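Side-chain contacts in ankyrin-repeat protein B (Legionella pneumophila, PDB 5K34), which is a bacterial F-box effector that hijacks the host ubiquitin-proteasome system by structural mimicry, its ankyrin domain, the part given here, probably binding partner proteins: residues G12-A17 with E24-I29; T47-A52 with Y68-N73; I6-W11 with N40-N45; K56-A61 with R104-G109. All blocks are in the same frame, centred on the assembly; numbering follows the deposited sequence. Where two conformers were deposited one is given.

Contacts 1 and 3 both use helix 5-19, their centres about 13 Å apart, and contact 1 is nested inside the chain loop that contact 3 closes. Contacts 2 and 4 interleave, because 56-61 lies between the two segments of contact 2; they use the consecutive helices 48-54 and 58-67, and their centres are about 11 Å apart. Contact 2 is the most central, about 4 Å from the centre of the chain, and touches all the others: Pro48 packs on Trp11 and Leu14, and Ala52 on Ala61. Contacts 3 and 4 sit on opposite sides of that centre, their own centres about 23 Å apart. Together they tie the helices of the ankyrin domain into one body, from helix 5-19 to helix 97-112.

Contact 1 of 4, residues G12-A17 with E24-I29; sequences GNLMVA and EEVKKI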
loop_
_atom_site.group_PDB
_atom_site.type_symbol
_atom_site.label_atom_id
_atom_site.label_comp_id
_atom_site.label_asym_id
_atom_site.label_seq_id
_atom_site.Cartn_x
_atom_site.Cartn_y
_atom_site.Cartn_z
ATOM N N GLY A 12 5.320 8.765 -8.846
ATOM C CA GLY A 12 4.918 7.743 -9.818
ATOM C C GLY A 12 5.835 6.543 -9.813
ATOM O O GLY A 12 5.367 5.398 -9.873
ATOM N N ASN A 13 7.144 6.787 -9.699
ATOM C CA ASN A 13 8.101 5.681 -9.636
ATOM C C ASN A 13 7.935 4.881 -8.340
ATOM O O ASN A 13 8.136 3.654 -8.328
ATOM C CB ASN A 13 9.532 6.233 -9.729
ATOM C CG ASN A 13 9.878 6.679 -11.111
ATOM O OD1 ASN A 13 9.207 6.353 -12.090
ATOM N ND2 ASN A 13 10.969 7.430 -11.222
ATOM N N LEU A 14 7.570 5.562 -7.248
ATOM C CA LEU A 14 7.292 4.911 -5.948
ATOM C C LEU A 14 6.104 3.976 -6.055
ATOM O O LEU A 14 6.119 2.860 -5.531
ATOM C CB LEU A 14 7.029 5.984 -4.920
ATOM C CG LEU A 14 6.568 5.575 -3.538
ATOM C CD1 LEU A 14 7.607 4.699 -2.853
ATOM C CD2 LEU A 14 6.259 6.824 -2.722
ATOM N N MET A 15 5.001 4.391 -6.677
ATOM C CA MET A 15 3.835 3.542 -6.914
ATOM C C MET A 15 4.242 2.293 -7.694
ATOM O O MET A 15 3.828 1.168 -7.339
ATOM C CB MET A 15 2.764 4.315 -7.661
ATOM C CG MET A 15 2.138 5.426 -6.811
ATOM S SD MET A 15 1.185 4.871 -5.402
ATOM C CE MET A 15 -0.304 4.284 -6.250
ATOM N N VAL A 16 5.024 2.426 -8.785
ATOM C CA VAL A 16 5.466 1.253 -9.535
ATOM C C VAL A 16 6.380 0.330 -8.712
ATOM O O VAL A 16 6.232 -0.905 -8.748
ATOM C CB VAL A 16 6.137 1.684 -10.846
ATOM C CG1 VAL A 16 6.802 0.493 -11.540
ATOM C CG2 VAL A 16 5.097 2.305 -11.765
ATOM N N ALA A 17 7.320 0.927 -7.984
ATOM C CA ALA A 17 8.237 0.121 -7.183
ATOM C C ALA A 17 7.445 -0.651 -6.145
ATOM O O ALA A 17 7.697 -1.840 -5.922
ATOM C CB ALA A 17 9.267 1.014 -6.514
ATOM N N GLU A 24 13.602 -2.395 -2.160
ATOM C CA GLU A 24 14.875 -1.619 -2.193
ATOM C C GLU A 24 14.693 -0.253 -2.899
ATOM O O GLU A 24 15.150 0.772 -2.392
ATOM C CB GLU A 24 15.963 -2.450 -2.900
ATOM C CG GLU A 24 16.395 -3.698 -2.158
ATOM C CD GLU A 24 17.211 -4.665 -3.060
ATOM O OE1 GLU A 24 17.450 -4.378 -4.273
ATOM O OE2 GLU A 24 17.616 -5.744 -2.542
ATOM N N GLU A 25 13.989 -0.238 -4.037
ATOM C CA GLU A 25 13.749 1.008 -4.753
ATOM C C GLU A 25 12.758 1.887 -4.029
ATOM O O GLU A 25 12.974 3.102 -3.955
ATOM C CB GLU A 25 13.275 0.697 -6.173
ATOM C CG GLU A 25 13.067 1.919 -7.039
ATOM C CD GLU A 25 14.354 2.680 -7.361
ATOM O OE1 GLU A 25 15.464 2.172 -7.082
ATOM O OE2 GLU A 25 14.245 3.788 -7.938
ATOM N N VAL A 26 11.680 1.308 -3.452
ATOM C CA VAL A 26 10.801 2.085 -2.477
ATOM C C VAL A 26 11.644 2.814 -1.410
ATOM O O VAL A 26 11.474 4.004 -1.194
ATOM C CB VAL A 26 9.781 1.150 -1.785
ATOM C CG1 VAL A 26 9.065 1.870 -0.621
ATOM C CG2 VAL A 26 8.753 0.619 -2.787
ATOM N N LYS A 27 12.543 2.084 -0.745
ATOM C CA LYS A 27 13.347 2.693 0.335
ATOM C C LYS A 27 14.221 3.828 -0.203
ATOM O O LYS A 27 14.351 4.875 0.440
ATOM C CB LYS A 27 14.200 1.617 1.007
ATOM C CG LYS A 27 13.406 0.696 1.903
ATOM C CD LYS A 27 14.312 -0.458 2.392
ATOM C CE LYS A 27 13.661 -1.393 3.407
ATOM N NZ LYS A 27 14.501 -2.570 3.798
ATOM N N LYS A 28 14.801 3.597 -1.369
ATOM C CA LYS A 28 15.640 4.668 -1.986
ATOM C C LYS A 28 14.865 5.918 -2.285
ATOM O O LYS A 28 15.358 7.071 -2.061
ATOM C CB LYS A 28 16.258 4.168 -3.285
ATOM C CG LYS A 28 17.415 3.230 -3.101
ATOM C CD LYS A 28 18.018 2.917 -4.461
ATOM C CE LYS A 28 17.887 4.134 -5.359
ATOM N NZ LYS A 28 19.084 5.057 -5.395
ATOM N N ILE A 29 13.638 5.780 -2.782
ATOM C CA ILE A 29 12.810 6.945 -3.073
ATOM C C ILE A 29 12.371 7.631 -1.786
ATOM O O ILE A 29 12.383 8.882 -1.694
ATOM C CB ILE A 29 11.599 6.549 -3.947
ATOM C CG1 ILE A 29 12.070 6.096 -5.320
ATOM C CG2 ILE A 29 10.595 7.714 -4.016
ATOM C CD1 ILE A 29 10.994 5.375 -6.123
#
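Leu14, Ala17, Val26 and Ile29 meet between two helices that run antiparallel at 155°, their axes 8.8 Å apart at closest approach. Most of the contact is carbon on carbon. Leu14 has CG anti to its backbone N (chi1 173°), which carries its CD1 branch to 3.9 Å from Val26 CG1. The other branch of that valine, CG2, faces the methyl of the next turn, with Ala17 CB 3.8 Å from Val26 CG2. Val26 was modelled in two conformers, so these two approaches describe one of them. The short branch of the isoleucine joins in, Ile29 CG2 lying 4.1 Å from Leu14 CB. A second kind of touch is side chain on backbone: the longer branch reaches beyond the leucine side chain, bringing Ile29 CD1 to 3.6 Å from Leu14 N. Polar residues take part at the margin through their carbons, with Glu25 CG 3.9 Å from Ala17 CB and Asn13 CB beside the isoleucine methyl. Between the helices, Ser20 OG hydrogen-bonds to the carbonyl oxygens of Val16 and Ala17, and Asn22 OD1 accepts from Glu25 N. Two antiparallel helices joined by a short turn and packed through small and branched apolar side chains make up the helix-turn-helix unit of an ankyrin repeat.

Contact 2 of 4, residues T47-A52 with Y68-N73; sequences TPLLAA and YTFDPN
A CH-pi contact deep in the domain joins Leu49, in the first turn of helix 48-54, to Phe70, in the loop between helices 58-67 and 82-91. Leu49 CB stands over the ring face, 4.0 Å from the Phe70 centroid and 22° off the ring normal. A second carbon of the leucine lies over the same ring nearer its root, with Leu49 CD2 3.7 Å from Phe70 CG, so the side chain is spread across the ring rather than poking it at one point. The sequence of 47-52, Thr-Pro-Leu-Leu-Ala-Ala, is a variant of the TPLH signature that opens the first helix of an ankyrin repeat. Thr47 fills its usual N-cap place: chi1 of 66° sets OG1 between backbone N and carbonyl carbon, where it accepts weak bonds from Leu49 N (3.2 Å) and Leu50 N (3.4 Å). The same oxygen, Thr47 OG1, lies 3.8 Å from Phe70 CE1, approaching the ring obliquely. Phe70 also packs on Leu64, and Leu49 on Ala61, both from helix 58-67. Just downstream, Asp71 OD1 accepts from Asn73 N at 2.9 Å in an Asx turn, met from above the carboxylate plane, and Pro72 is backbone-bonded to Ile83 of helix 82-91.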
loop_
_atom_site.group_PDB
_atom_site.type_symbol
_atom_site.label_atom_id
_atom_site.label_comp_id
_atom_site.label_asym_id
_atom_site.label_seq_id
_atom_site.Cartn_x
_atom_site.Cartn_y
_atom_site.Cartn_z
ATOM N N THR A 47 -2.057 5.553 -2.275
ATOM C CA THR A 47 -0.726 5.538 -1.649
ATOM C C THR A 47 0.023 4.305 -2.151
ATOM O O THR A 47 -0.591 3.397 -2.724
ATOM C CB THR A 47 -0.835 5.396 -0.113
ATOM O OG1 THR A 47 -1.379 4.112 0.211
ATOM C CG2 THR A 47 -1.677 6.534 0.507
ATOM N N PRO A 48 1.332 4.219 -1.877
ATOM C CA PRO A 48 2.074 3.024 -2.235
ATOM C C PRO A 48 1.651 1.817 -1.426
ATOM O O PRO A 48 1.968 0.685 -1.814
ATOM C CB PRO A 48 3.543 3.397 -1.979
ATOM C CG PRO A 48 3.487 4.563 -1.053
ATOM C CD PRO A 48 2.222 5.326 -1.477
ATOM N N LEU A 49 0.953 1.993 -0.294
ATOM C CA LEU A 49 0.394 0.828 0.411
ATOM C C LEU A 49 -0.670 0.169 -0.451
ATOM O O LEU A 49 -0.667 -1.058 -0.601
ATOM C CB LEU A 49 -0.159 1.254 1.768
ATOM C CG LEU A 49 -0.836 0.155 2.593
ATOM C CD1 LEU A 49 0.115 -1.037 2.844
ATOM C CD2 LEU A 49 -1.346 0.715 3.919
ATOM N N LEU A 50 -1.579 0.951 -1.071
ATOM C CA LEU A 50 -2.530 0.404 -2.030
ATOM C C LEU A 50 -1.872 -0.233 -3.198
ATOM O O LEU A 50 -2.275 -1.299 -3.681
ATOM C CB LEU A 50 -3.497 1.456 -2.561
ATOM C CG LEU A 50 -4.678 1.894 -1.762
ATOM C CD1 LEU A 50 -5.568 2.786 -2.655
ATOM C CD2 LEU A 50 -5.518 0.670 -1.278
ATOM N N ALA A 51 -0.837 0.429 -3.744
ATOM C CA ALA A 51 -0.100 -0.104 -4.884
ATOM C C ALA A 51 0.493 -1.467 -4.551
ATOM O O ALA A 51 0.385 -2.411 -5.350
ATOM C CB ALA A 51 0.979 0.861 -5.325
ATOM N N ALA A 52 1.139 -1.580 -3.383
ATOM C CA ALA A 52 1.702 -2.849 -2.978
ATOM C C ALA A 52 0.636 -3.898 -2.850
ATOM O O ALA A 52 0.828 -5.016 -3.351
ATOM C CB ALA A 52 2.487 -2.677 -1.672
ATOM N N TYR A 68 5.444 3.170 8.837
ATOM C CA TYR A 68 4.799 4.470 8.721
ATOM C C TYR A 68 3.395 4.383 9.247
ATOM O O TYR A 68 2.826 3.285 9.363
ATOM C CB TYR A 68 4.733 4.925 7.240
ATOM C CG TYR A 68 6.092 5.087 6.618
ATOM C CD1 TYR A 68 6.831 6.279 6.774
ATOM C CD2 TYR A 68 6.680 4.029 5.934
ATOM C CE1 TYR A 68 8.126 6.397 6.216
ATOM C CE2 TYR A 68 7.969 4.119 5.402
ATOM C CZ TYR A 68 8.676 5.305 5.575
ATOM O OH TYR A 68 9.942 5.416 5.039
ATOM N N THR A 69 2.825 5.498 9.631
ATOM C CA THR A 69 1.451 5.536 10.165
ATOM C C THR A 69 0.443 5.788 9.067
ATOM O O THR A 69 0.240 6.931 8.631
ATOM C CB THR A 69 1.294 6.592 11.289
ATOM O OG1 THR A 69 2.273 6.295 12.298
ATOM C CG2 THR A 69 -0.113 6.511 11.894
ATOM N N PHE A 70 -0.115 4.710 8.536
ATOM C CA PHE A 70 -1.152 4.773 7.514
ATOM C C PHE A 70 -2.533 4.627 8.144
ATOM O O PHE A 70 -2.697 3.869 9.082
ATOM C CB PHE A 70 -1.022 3.591 6.515
ATOM C CG PHE A 70 0.068 3.770 5.484
ATOM C CD1 PHE A 70 -0.174 4.373 4.269
ATOM C CD2 PHE A 70 1.369 3.291 5.733
ATOM C CE1 PHE A 70 0.819 4.525 3.315
ATOM C CE2 PHE A 70 2.379 3.449 4.806
ATOM C CZ PHE A 70 2.114 4.053 3.596
ATOM N N ASP A 71 -3.519 5.338 7.568
ATOM C CA ASP A 71 -4.909 5.119 7.906
ATOM C C ASP A 71 -5.425 3.974 7.009
ATOM O O ASP A 71 -5.564 4.189 5.800
ATOM C CB ASP A 71 -5.701 6.408 7.667
ATOM C CG ASP A 71 -7.179 6.207 7.853
ATOM O OD1 ASP A 71 -7.673 5.081 8.130
ATOM O OD2 ASP A 71 -7.928 7.221 7.638
ATOM N N PRO A 72 -5.654 2.768 7.557
ATOM C CA PRO A 72 -5.990 1.619 6.683
ATOM C C PRO A 72 -7.437 1.692 6.133
ATOM O O PRO A 72 -7.779 0.841 5.330
ATOM C CB PRO A 72 -5.811 0.420 7.636
ATOM C CG PRO A 72 -6.172 1.014 8.991
ATOM C CD PRO A 72 -5.663 2.427 9.015
ATOM N N ASN A 73 -8.216 2.657 6.611
ATOM C CA ASN A 73 -9.563 2.880 6.054
ATOM C C ASN A 73 -9.610 4.092 5.145
ATOM O O ASN A 73 -10.697 4.494 4.723
ATOM C CB ASN A 73 -10.600 2.997 7.190
ATOM C CG ASN A 73 -10.681 1.695 7.983
ATOM O OD1 ASN A 73 -10.220 1.672 9.173
ATOM N ND2 ASN A 73 -11.150 0.639 7.400
#

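Contact 3 of 4, residues I6-W11 with N40-N45; sequences IKRELW and NSYHLN
Trp11 and His43 form the tight inner half of this contact, Arg8 and Tyr42 its outer half. The imidazole lies against one face of the indole, its centroid 3.7 Å from that of the five-membered ring of Trp11 and the planes at 29°. That tilt closes the stack at one corner, where Trp11 CD1 comes within 3.1 Å of His43 ND1. The indole swings toward the loop because its CG is anti to the backbone N (chi1 -178°). The far face of the imidazole meets the edge of Tyr42, through CD2, so one face is stacked and the other met edge-on. Asn40 steadies the turn from within: its OD1 accepts from His43 N at 3.0 Å, almost in line with the amide C=O, in an Asx motif at the start of the type I turn from Ser41 to Leu44. Further out, both partners are exposed residues. Arg8 runs extended from CG to NE and lays its guanidinium flat on the phenol ring, with planes 6° apart and Arg8 CZ 3.6 Å from the Tyr42 centroid, almost on the ring normal. Arg8 NE is 3.5 Å from Tyr42 CE2, at the near rim. Trp11 also packs on Ile34, and at the loop's other end Leu44 is backbone-bonded to Asn77, in the loop between helices 58-67 and 82-91. Across the contact the grip comes from stacked flat groups and apolar contacts rather than hydrogen bonds. Arg8, with NE 5.1 Å from His43 NE2, may disfavour imidazole protonation, while the flanking aromatic groups would act the other way.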
loop_
_atom_site.group_PDB
_atom_site.type_symbol
_atom_site.label_atom_id
_atom_site.label_comp_id
_atom_site.label_asym_id
_atom_site.label_seq_id
_atom_site.Cartn_x
_atom_site.Cartn_y
_atom_site.Cartn_z
ATOM N N ILE A 6 9.642 17.112 -9.920
ATOM C CA ILE A 6 10.519 16.098 -9.364
ATOM C C ILE A 6 9.765 15.195 -8.369
ATOM O O ILE A 6 9.906 13.970 -8.471
ATOM C CB ILE A 6 11.803 16.674 -8.703
ATOM C CG1 ILE A 6 12.497 17.666 -9.637
ATOM C CG2 ILE A 6 12.786 15.542 -8.421
ATOM C CD1 ILE A 6 13.532 18.521 -8.925
ATOM N N LYS A 7 9.001 15.782 -7.445
ATOM C CA LYS A 7 8.244 15.017 -6.457
ATOM C C LYS A 7 7.188 14.167 -7.171
ATOM O O LYS A 7 6.965 13.018 -6.783
ATOM C CB LYS A 7 7.600 15.903 -5.345
ATOM C CG LYS A 7 8.571 16.575 -4.332
ATOM C CD LYS A 7 9.682 15.656 -3.812
ATOM C CE LYS A 7 10.677 16.407 -2.934
ATOM N NZ LYS A 7 11.593 15.409 -2.299
ATOM N N ARG A 8 6.535 14.688 -8.198
ATOM C CA ARG A 8 5.538 13.885 -8.911
ATOM C C ARG A 8 6.187 12.745 -9.662
ATOM O O ARG A 8 5.607 11.627 -9.682
ATOM C CB ARG A 8 4.750 14.799 -9.884
ATOM C CG ARG A 8 3.737 15.625 -9.170
ATOM C CD ARG A 8 3.050 16.575 -10.144
ATOM N NE ARG A 8 1.954 17.237 -9.443
ATOM C CZ ARG A 8 1.139 18.120 -10.007
ATOM N NH1 ARG A 8 1.310 18.466 -11.278
ATOM N NH2 ARG A 8 0.169 18.645 -9.276
ATOM N N GLU A 9 7.347 12.927 -10.283
ATOM C CA GLU A 9 8.042 11.844 -10.957
ATOM C C GLU A 9 8.461 10.778 -9.960
ATOM O O GLU A 9 8.269 9.588 -10.197
ATOM C CB GLU A 9 9.262 12.377 -11.728
ATOM C CG GLU A 9 10.195 11.327 -12.324
ATOM C CD GLU A 9 11.467 11.893 -12.983
ATOM O OE1 GLU A 9 11.880 13.042 -12.662
ATOM O OE2 GLU A 9 12.039 11.166 -13.834
ATOM N N LEU A 10 9.012 11.200 -8.805
ATOM C CA LEU A 10 9.352 10.250 -7.756
ATOM C C LEU A 10 8.124 9.506 -7.251
ATOM O O LEU A 10 8.229 8.292 -7.029
ATOM C CB LEU A 10 10.041 10.950 -6.582
ATOM C CG LEU A 10 11.488 11.459 -6.796
ATOM C CD1 LEU A 10 11.885 12.349 -5.623
ATOM C CD2 LEU A 10 12.420 10.285 -6.937
ATOM N N TRP A 11 7.019 10.205 -7.055
ATOM C CA TRP A 11 5.808 9.526 -6.561
ATOM C C TRP A 11 5.357 8.438 -7.552
ATOM O O TRP A 11 5.003 7.329 -7.136
ATOM C CB TRP A 11 4.672 10.525 -6.334
ATOM C CG TRP A 11 3.435 9.869 -5.787
ATOM C CD1 TRP A 11 2.413 9.301 -6.501
ATOM C CD2 TRP A 11 3.128 9.684 -4.415
ATOM N NE1 TRP A 11 1.482 8.776 -5.635
ATOM C CE2 TRP A 11 1.878 9.015 -4.346
ATOM C CE3 TRP A 11 3.774 10.033 -3.217
ATOM C CZ2 TRP A 11 1.273 8.694 -3.133
ATOM C CZ3 TRP A 11 3.164 9.687 -2.004
ATOM C CH2 TRP A 11 1.929 9.052 -1.976
ATOM N N ASN A 40 -3.186 13.054 -2.456
ATOM C CA ASN A 40 -4.044 14.166 -2.854
ATOM C C ASN A 40 -4.805 13.772 -4.108
ATOM O O ASN A 40 -4.670 12.688 -4.633
ATOM C CB ASN A 40 -3.200 15.439 -3.075
ATOM C CG ASN A 40 -2.112 15.258 -4.122
ATOM O OD1 ASN A 40 -2.233 14.470 -5.064
ATOM N ND2 ASN A 40 -1.018 15.989 -3.962
ATOM N N SER A 41 -5.610 14.738 -4.582
ATOM C CA SER A 41 -6.442 14.610 -5.760
ATOM C C SER A 41 -5.640 14.143 -7.009
ATOM O O SER A 41 -6.029 13.281 -7.757
ATOM C CB SER A 41 -7.153 15.975 -5.987
ATOM O OG SER A 41 -7.832 15.944 -7.171
ATOM N N TYR A 42 -4.515 14.796 -7.188
ATOM C CA TYR A 42 -3.683 14.592 -8.369
ATOM C C TYR A 42 -3.222 13.117 -8.442
ATOM O O TYR A 42 -3.158 12.518 -9.492
ATOM C CB TYR A 42 -2.458 15.535 -8.365
ATOM C CG TYR A 42 -1.604 15.382 -9.604
ATOM C CD1 TYR A 42 -1.986 15.960 -10.827
ATOM C CD2 TYR A 42 -0.471 14.598 -9.581
ATOM C CE1 TYR A 42 -1.209 15.784 -11.969
ATOM C CE2 TYR A 42 0.320 14.407 -10.707
ATOM C CZ TYR A 42 -0.079 15.011 -11.893
ATOM O OH TYR A 42 0.701 14.802 -13.039
ATOM N N HIS A 43 -2.907 12.578 -7.254
ATOM C CA HIS A 43 -2.489 11.167 -7.104
ATOM C C HIS A 43 -3.673 10.231 -6.847
ATOM O O HIS A 43 -3.464 9.092 -6.387
ATOM C CB HIS A 43 -1.435 11.090 -6.022
ATOM C CG HIS A 43 -0.179 11.808 -6.378
ATOM N ND1 HIS A 43 0.515 11.561 -7.553
ATOM C CD2 HIS A 43 0.509 12.788 -5.730
ATOM C CE1 HIS A 43 1.581 12.342 -7.603
ATOM N NE2 HIS A 43 1.607 13.084 -6.509
ATOM N N LEU A 44 -4.895 10.683 -7.177
ATOM C CA LEU A 44 -6.102 9.886 -7.084
ATOM C C LEU A 44 -6.391 9.416 -5.639
ATOM O O LEU A 44 -7.105 8.422 -5.454
ATOM C CB LEU A 44 -6.115 8.688 -8.055
ATOM C CG LEU A 44 -5.787 9.001 -9.521
ATOM C CD1 LEU A 44 -5.846 7.727 -10.371
ATOM C CD2 LEU A 44 -6.485 10.223 -10.143
ATOM N N ASN A 45 -5.786 10.112 -4.660
ATOM C CA ASN A 45 -5.887 9.710 -3.255
ATOM C C ASN A 45 -5.379 8.282 -2.981
ATOM O O ASN A 45 -5.752 7.667 -1.986
ATOM C CB ASN A 45 -7.308 9.924 -2.690
ATOM C CG ASN A 45 -7.549 11.364 -2.336
ATOM O OD1 ASN A 45 -8.692 11.889 -2.638
ATOM N ND2 ASN A 45 -6.635 11.989 -1.728
#

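Contact 4 of 4, residues K56-A61 with R104-G109; sequences KAYQTA and RALIRG. With SO4 (sulfate ion), chain C.
The second helix of an ankyrin helix-turn-helix pair, 58-67, meets helix 97-112 through Tyr58, Ala61 and Leu106. One methyl does the touching: Leu106 CD1 lies 3.7 Å from Tyr58 CD1, coming obliquely to the ring, and 4.4 Å from Ala61 CB one turn on. The leucine also packs on Leu86 of helix 82-91. The phenol is fixed at its far end by a hydrogen bond between Tyr58 OH and Gln89, while Lys56 CA sits over one of its faces, 3.6 Å above the ring plane. Lys56 itself ends the preceding helix in a Schellman motif, Ala57 centres an inverse gamma turn, and the lysine amine makes a salt bridge to Glu99. Gln59 points the other way. Its NE2 donates to sulfate O4 at 2.9 Å, with an N-H...O angle of 152°, and its OE1 accepts from Asn21 ND2, which also bonds the ion; the sulfate probably comes from the crystallisation liquor. Apolar packing of this sort between helices of different layers, with helix 82-91 between them in sequence, is consistent with the stacked helices of an ankyrin domain.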
loop_
_atom_site.group_PDB
_atom_site.type_symbol
_atom_site.label_atom_id
_atom_site.label_comp_id
_atom_site.label_asym_id
_atom_site.label_seq_id
_atom_site.Cartn_x
_atom_site.Cartn_y
_atom_site.Cartn_z
ATOM N N LYS A 56 0.092 -7.563 -5.184
ATOM C CA LYS A 56 0.396 -8.754 -4.378
ATOM C C LYS A 56 1.789 -8.690 -3.809
ATOM O O LYS A 56 2.442 -9.706 -3.505
ATOM C CB LYS A 56 0.183 -10.054 -5.176
ATOM C CG LYS A 56 -1.206 -10.167 -5.796
ATOM C CD LYS A 56 -1.505 -11.532 -6.367
ATOM C CE LYS A 56 -0.515 -11.938 -7.437
ATOM N NZ LYS A 56 -0.985 -13.239 -8.035
ATOM N N ALA A 57 2.264 -7.462 -3.577
ATOM C CA ALA A 57 3.611 -7.205 -3.047
ATOM C C ALA A 57 3.501 -7.153 -1.526
ATOM O O ALA A 57 3.694 -6.117 -0.895
ATOM C CB ALA A 57 4.145 -5.881 -3.641
ATOM N N TYR A 58 3.176 -8.310 -0.929
ATOM C CA TYR A 58 2.744 -8.282 0.465
ATOM C C TYR A 58 3.865 -7.967 1.454
ATOM O O TYR A 58 3.604 -7.358 2.479
ATOM C CB TYR A 58 1.950 -9.558 0.835
ATOM C CG TYR A 58 0.708 -9.696 0.001
ATOM C CD1 TYR A 58 -0.309 -8.736 0.045
ATOM C CD2 TYR A 58 0.517 -10.778 -0.813
ATOM C CE1 TYR A 58 -1.453 -8.840 -0.733
ATOM C CE2 TYR A 58 -0.646 -10.922 -1.583
ATOM C CZ TYR A 58 -1.595 -9.949 -1.545
ATOM O OH TYR A 58 -2.696 -10.104 -2.366
ATOM N N GLN A 59 5.097 -8.333 1.106
ATOM C CA GLN A 59 6.222 -7.945 1.995
ATOM C C GLN A 59 6.454 -6.413 1.986
ATOM O O GLN A 59 6.654 -5.870 3.081
ATOM C CB GLN A 59 7.507 -8.682 1.648
ATOM C CG GLN A 59 7.376 -10.213 1.614
ATOM C CD GLN A 59 7.199 -10.760 0.219
ATOM O OE1 GLN A 59 6.345 -10.254 -0.551
ATOM N NE2 GLN A 59 7.987 -11.749 -0.164
ATOM N N THR A 60 6.302 -5.790 0.857
ATOM C CA THR A 60 6.407 -4.350 0.786
ATOM C C THR A 60 5.236 -3.697 1.544
ATOM O O THR A 60 5.413 -2.721 2.252
ATOM C CB THR A 60 6.469 -3.890 -0.675
ATOM O OG1 THR A 60 7.695 -4.356 -1.250
ATOM C CG2 THR A 60 6.440 -2.349 -0.793
ATOM N N ALA A 61 4.037 -4.242 1.387
ATOM C CA ALA A 61 2.870 -3.721 2.128
ATOM C C ALA A 61 3.094 -3.814 3.636
ATOM O O ALA A 61 2.803 -2.887 4.380
ATOM C CB ALA A 61 1.611 -4.480 1.752
ATOM N N ARG A 104 -5.268 -12.159 4.843
ATOM C CA ARG A 104 -5.945 -12.214 6.095
ATOM C C ARG A 104 -5.119 -11.628 7.237
ATOM O O ARG A 104 -5.626 -10.901 8.114
ATOM C CB ARG A 104 -6.334 -13.678 6.370
ATOM C CG ARG A 104 -7.662 -14.125 5.788
ATOM C CD ARG A 104 -8.202 -15.502 6.316
ATOM N NE ARG A 104 -9.465 -15.877 5.615
ATOM C CZ ARG A 104 -9.575 -16.659 4.533
ATOM N NH1 ARG A 104 -8.508 -17.229 4.000
ATOM N NH2 ARG A 104 -10.778 -16.893 3.985
ATOM N N ALA A 105 -3.829 -11.947 7.257
ATOM C CA ALA A 105 -2.938 -11.431 8.301
ATOM C C ALA A 105 -2.826 -9.894 8.222
ATOM O O ALA A 105 -2.792 -9.232 9.278
ATOM C CB ALA A 105 -1.572 -12.078 8.174
ATOM N N LEU A 106 -2.771 -9.346 7.013
ATOM C CA LEU A 106 -2.719 -7.884 6.853
ATOM C C LEU A 106 -4.055 -7.241 7.271
ATOM O O LEU A 106 -3.999 -6.201 7.959
ATOM C CB LEU A 106 -2.361 -7.513 5.410
ATOM C CG LEU A 106 -0.919 -7.613 5.032
ATOM C CD1 LEU A 106 -0.701 -7.702 3.541
ATOM C CD2 LEU A 106 -0.132 -6.419 5.592
ATOM N N ILE A 107 -5.175 -7.816 6.905
ATOM C CA ILE A 107 -6.466 -7.293 7.361
ATOM C C ILE A 107 -6.526 -7.269 8.867
ATOM O O ILE A 107 -6.907 -6.273 9.485
ATOM C CB ILE A 107 -7.647 -8.087 6.789
ATOM C CG1 ILE A 107 -7.718 -7.921 5.260
ATOM C CG2 ILE A 107 -8.953 -7.644 7.452
ATOM C CD1 ILE A 107 -8.591 -8.938 4.587
ATOM N N ARG A 108 -6.107 -8.367 9.480
ATOM C CA ARG A 108 -6.147 -8.481 10.920
ATOM C C ARG A 108 -5.291 -7.463 11.584
ATOM O O ARG A 108 -5.694 -6.769 12.547
ATOM C CB ARG A 108 -5.763 -9.925 11.314
ATOM C CG ARG A 108 -5.843 -10.139 12.827
ATOM C CD ARG A 108 -5.162 -11.424 13.276
ATOM N NE ARG A 108 -3.714 -11.340 13.000
ATOM C CZ ARG A 108 -2.820 -10.507 13.574
ATOM N NH1 ARG A 108 -3.115 -9.625 14.561
ATOM N NH2 ARG A 108 -1.552 -10.556 13.142
ATOM N N GLY A 109 -4.062 -7.303 11.104
ATOM C CA GLY A 109 -3.196 -6.327 11.672
ATOM C C GLY A 109 -3.768 -4.918 11.537
ATOM O O GLY A 109 -3.756 -4.131 12.499
HETATM S S SO4 C . 8.058 -12.115 -4.538
HETATM O O1 SO4 C . 9.180 -12.869 -5.197
HETATM O O2 SO4 C . 7.891 -10.721 -5.180
HETATM O O3 SO4 C . 6.787 -12.897 -4.589
HETATM O O4 SO4 C . 8.249 -12.019 -3.064
#